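Local coordinates for protein tetracycline Repressor, class A (Pseudomonas sp., PDB 5MRU) that represses the tetracycline resistance gene by binding its operator DNA through a helix-turn-helix and loses affinity for it when tetracycline binds, at residues 20-25 and 46-51. Sequence-based numbering, arbitrary orientation.
Sequences VGVDGL and RNKRAL
Val22 O takes two donors from opposite faces of its carbonyl plane: Lys48 NZ at 2.7 Å across the contact, and Leu25 N at 3.2 Å, closing the turn Val22-Leu25 that follows the break in the helix at Gly21. The lysine approaches with a C=O...N angle of 147°, tilted 31° out of the carbonyl plane. A second, weak bond runs from Lys48 NZ to Leu25 O at 3.1 Å, and the ammonium thus bridges the two carbonyls of the turn Val22-Leu25. The lysine reaches these oxygens because its chain is extended throughout, with CG anti to the backbone N (chi1 -164°). On the way, CE passes obliquely by Val22 CG1 at 4.1 Å. Asp23 lies nearby but does not pair with this lysine; its OD1 forms a salt bridge with Arg98 of the same chain. One turn further along helix 48-63, Leu51 and Leu25 meet tip to tip, CD2 to CD2 at 3.9 Å. At the start of that helix Asn47 is the N-cap, its OD1 accepting from Ala50 N at 3.1 Å. The contact thus joins the two helices that flank the helix-turn-helix motif of the DNA-binding domain. Leu25 also packs on Leu16, Leu52 and Leu55, Leu51 on Ala13 and Phe45, while Val22 meets Ile99 of helix 96-100, in the ligand-binding part of the chain.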
ATOM      1  N   VAL A  20     -15.083  -3.523 -13.913  1.00 47.29           N
ATOM      2  CA  VAL A  20     -15.722  -2.517 -13.043  1.00 46.15           C
ATOM      3  C   VAL A  20     -14.927  -2.185 -11.777  1.00 41.27           C
ATOM      4  O   VAL A  20     -15.361  -1.409 -10.968  1.00 40.63           O
ATOM      5  CB  VAL A  20     -17.184  -2.960 -12.670  1.00 47.80           C
ATOM      6  CG1 VAL A  20     -17.972  -3.380 -13.904  1.00 51.01           C
ATOM      7  CG2 VAL A  20     -17.186  -4.120 -11.699  1.00 44.22           C
ATOM      8  N   GLY A  21     -13.732  -2.734 -11.603  1.00 39.42           N
ATOM      9  CA  GLY A  21     -12.995  -2.589 -10.341  1.00 35.72           C
ATOM     10  C   GLY A  21     -13.778  -3.072  -9.116  1.00 35.10           C
ATOM     11  O   GLY A  21     -14.970  -3.482  -9.189  1.00 33.54           O
ATOM     12  N   VAL A  22     -13.113  -2.968  -7.974  1.00 33.53           N
ATOM     13  CA  VAL A  22     -13.719  -3.342  -6.698  1.00 34.94           C
ATOM     14  C   VAL A  22     -14.995  -2.578  -6.354  1.00 35.56           C
ATOM     15  O   VAL A  22     -15.928  -3.182  -5.900  1.00 37.33           O
ATOM     16  CB  VAL A  22     -12.747  -3.139  -5.504  1.00 34.60           C
ATOM     17  CG1 VAL A  22     -13.495  -3.404  -4.202  1.00 37.04           C
ATOM     18  CG2 VAL A  22     -11.618  -4.113  -5.574  1.00 31.10           C
ATOM     19  N   ASP A  23     -15.019  -1.272  -6.563  1.00 38.63           N
ATOM     20  CA  ASP A  23     -16.154  -0.410  -6.167  1.00 43.27           C
ATOM     21  C   ASP A  23     -17.449  -0.807  -6.866  1.00 45.09           C
ATOM     22  O   ASP A  23     -18.510  -0.768  -6.259  1.00 50.72           O
ATOM     23  CB  ASP A  23     -15.883   1.088  -6.456  1.00 48.15           C
ATOM     24  CG  ASP A  23     -14.589   1.619  -5.816  1.00 49.35           C
ATOM     25  OD1 ASP A  23     -13.948   0.957  -4.985  1.00 49.41           O
ATOM     26  OD2 ASP A  23     -14.170   2.725  -6.164  1.00 56.29           O
ATOM     27  N   GLY A  24     -17.370  -1.196  -8.134  1.00 43.76           N
ATOM     28  CA  GLY A  24     -18.551  -1.638  -8.895  1.00 45.06           C
ATOM     29  C   GLY A  24     -18.834  -3.131  -8.817  1.00 41.73           C
ATOM     30  O   GLY A  24     -19.858  -3.590  -9.295  1.00 44.75           O
ATOM     31  N   LEU A  25     -17.951  -3.906  -8.230  1.00 37.42           N
ATOM     32  CA  LEU A  25     -18.171  -5.352  -8.145  1.00 37.07           C
ATOM     33  C   LEU A  25     -19.124  -5.706  -7.005  1.00 38.48           C
ATOM     34  O   LEU A  25     -18.830  -5.460  -5.849  1.00 39.48           O
ATOM     35  CB  LEU A  25     -16.856  -6.063  -7.908  1.00 34.16           C
ATOM     36  CG  LEU A  25     -16.922  -7.548  -7.549  1.00 34.74           C
ATOM     37  CD1 LEU A  25     -17.298  -8.335  -8.773  1.00 37.16           C
ATOM     38  CD2 LEU A  25     -15.596  -8.077  -7.008  1.00 34.38           C
ATOM     39  N   ARG A  46     -20.682 -15.096   1.759  1.00 48.41           N
ATOM     40  CA  ARG A  46     -21.227 -14.588   2.999  1.00 53.00           C
ATOM     41  C   ARG A  46     -21.395 -13.051   2.896  1.00 50.24           C
ATOM     42  O   ARG A  46     -22.322 -12.483   3.415  1.00 53.16           O
ATOM     43  CB  ARG A  46     -20.354 -15.054   4.176  1.00 58.06           C
ATOM     44  CG  ARG A  46     -20.617 -14.362   5.500  1.00 64.63           C
ATOM     45  CD  ARG A  46     -20.293 -15.277   6.674  1.00 73.46           C
ATOM     46  NE  ARG A  46     -20.300 -14.584   7.969  1.00 78.05           N
ATOM     47  CZ  ARG A  46     -19.363 -13.715   8.372  1.00 78.28           C
ATOM     48  NH1 ARG A  46     -18.317 -13.396   7.586  1.00 72.90           N
ATOM     49  NH2 ARG A  46     -19.468 -13.151   9.577  1.00 81.14           N
ATOM     50  N   ASN A  47     -20.518 -12.389   2.168  1.00 46.60           N
ATOM     51  CA  ASN A  47     -20.645 -10.966   1.908  1.00 44.41           C
ATOM     52  C   ASN A  47     -19.557 -10.578   0.941  1.00 41.72           C
ATOM     53  O   ASN A  47     -18.715 -11.401   0.564  1.00 39.61           O
ATOM     54  CB  ASN A  47     -20.510 -10.141   3.193  1.00 46.87           C
ATOM     55  CG  ASN A  47     -19.370 -10.620   4.102  1.00 47.07           C
ATOM     56  OD1 ASN A  47     -18.288 -11.002   3.645  1.00 45.26           O
ATOM     57  ND2 ASN A  47     -19.612 -10.579   5.399  1.00 50.16           N
ATOM     58  N   LYS A  48     -19.552  -9.312   0.551  1.00 41.59           N
ATOM     59  CA  LYS A  48     -18.602  -8.844  -0.421  1.00 37.93           C
ATOM     60  C   LYS A  48     -17.179  -9.156   0.005  1.00 37.92           C
ATOM     61  O   LYS A  48     -16.362  -9.581  -0.778  1.00 37.78           O
ATOM     62  CB  LYS A  48     -18.788  -7.359  -0.652  1.00 38.96           C
ATOM     63  CG  LYS A  48     -18.091  -6.896  -1.917  1.00 41.08           C
ATOM     64  CD  LYS A  48     -18.255  -5.400  -2.197  1.00 45.60           C
ATOM     65  CE  LYS A  48     -17.181  -4.940  -3.178  1.00 45.82           C
ATOM     66  NZ  LYS A  48     -17.514  -3.609  -3.736  1.00 50.57           N
ATOM     67  N   ARG A  49     -16.886  -8.982   1.279  1.00 40.86           N
ATOM     68  CA  ARG A  49     -15.539  -9.090   1.760  1.00 38.31           C
ATOM     69  C   ARG A  49     -15.026 -10.485   1.525  1.00 38.19           C
ATOM     70  O   ARG A  49     -13.834 -10.705   1.238  1.00 37.80           O
ATOM     71  CB  ARG A  49     -15.532  -8.767   3.245  1.00 40.69           C
ATOM     72  CG  ARG A  49     -14.121  -8.567   3.768  1.00 41.09           C
ATOM     73  CD  ARG A  49     -13.272  -7.675   2.867  1.00 36.95           C
ATOM     74  NE  ARG A  49     -12.269  -8.409   2.118  1.00 35.33           N
ATOM     75  CZ  ARG A  49     -11.229  -7.860   1.476  1.00 32.34           C
ATOM     76  NH1 ARG A  49     -11.004  -6.546   1.439  1.00 29.24           N
ATOM     77  NH2 ARG A  49     -10.396  -8.672   0.854  1.00 32.77           N
ATOM     78  N   ALA A  50     -15.954 -11.420   1.668  1.00 39.92           N
ATOM     79  CA  ALA A  50     -15.714 -12.838   1.445  1.00 41.53           C
ATOM     80  C   ALA A  50     -15.411 -13.085  -0.032  1.00 40.33           C
ATOM     81  O   ALA A  50     -14.540 -13.888  -0.353  1.00 45.27           O
ATOM     82  CB  ALA A  50     -16.930 -13.639   1.865  1.00 42.94           C
ATOM     83  N   LEU A  51     -16.135 -12.413  -0.918  1.00 36.58           N
ATOM     84  CA  LEU A  51     -15.830 -12.466  -2.342  1.00 35.71           C
ATOM     85  C   LEU A  51     -14.420 -11.964  -2.629  1.00 33.28           C
ATOM     86  O   LEU A  51     -13.673 -12.607  -3.384  1.00 32.40           O
ATOM     87  CB  LEU A  51     -16.844 -11.657  -3.178  1.00 34.55           C
ATOM     88  CG  LEU A  51     -16.590 -11.583  -4.692  1.00 33.31           C
ATOM     89  CD1 LEU A  51     -16.241 -12.928  -5.336  1.00 34.46           C
ATOM     90  CD2 LEU A  51     -17.766 -10.927  -5.403  1.00 34.06           C
TER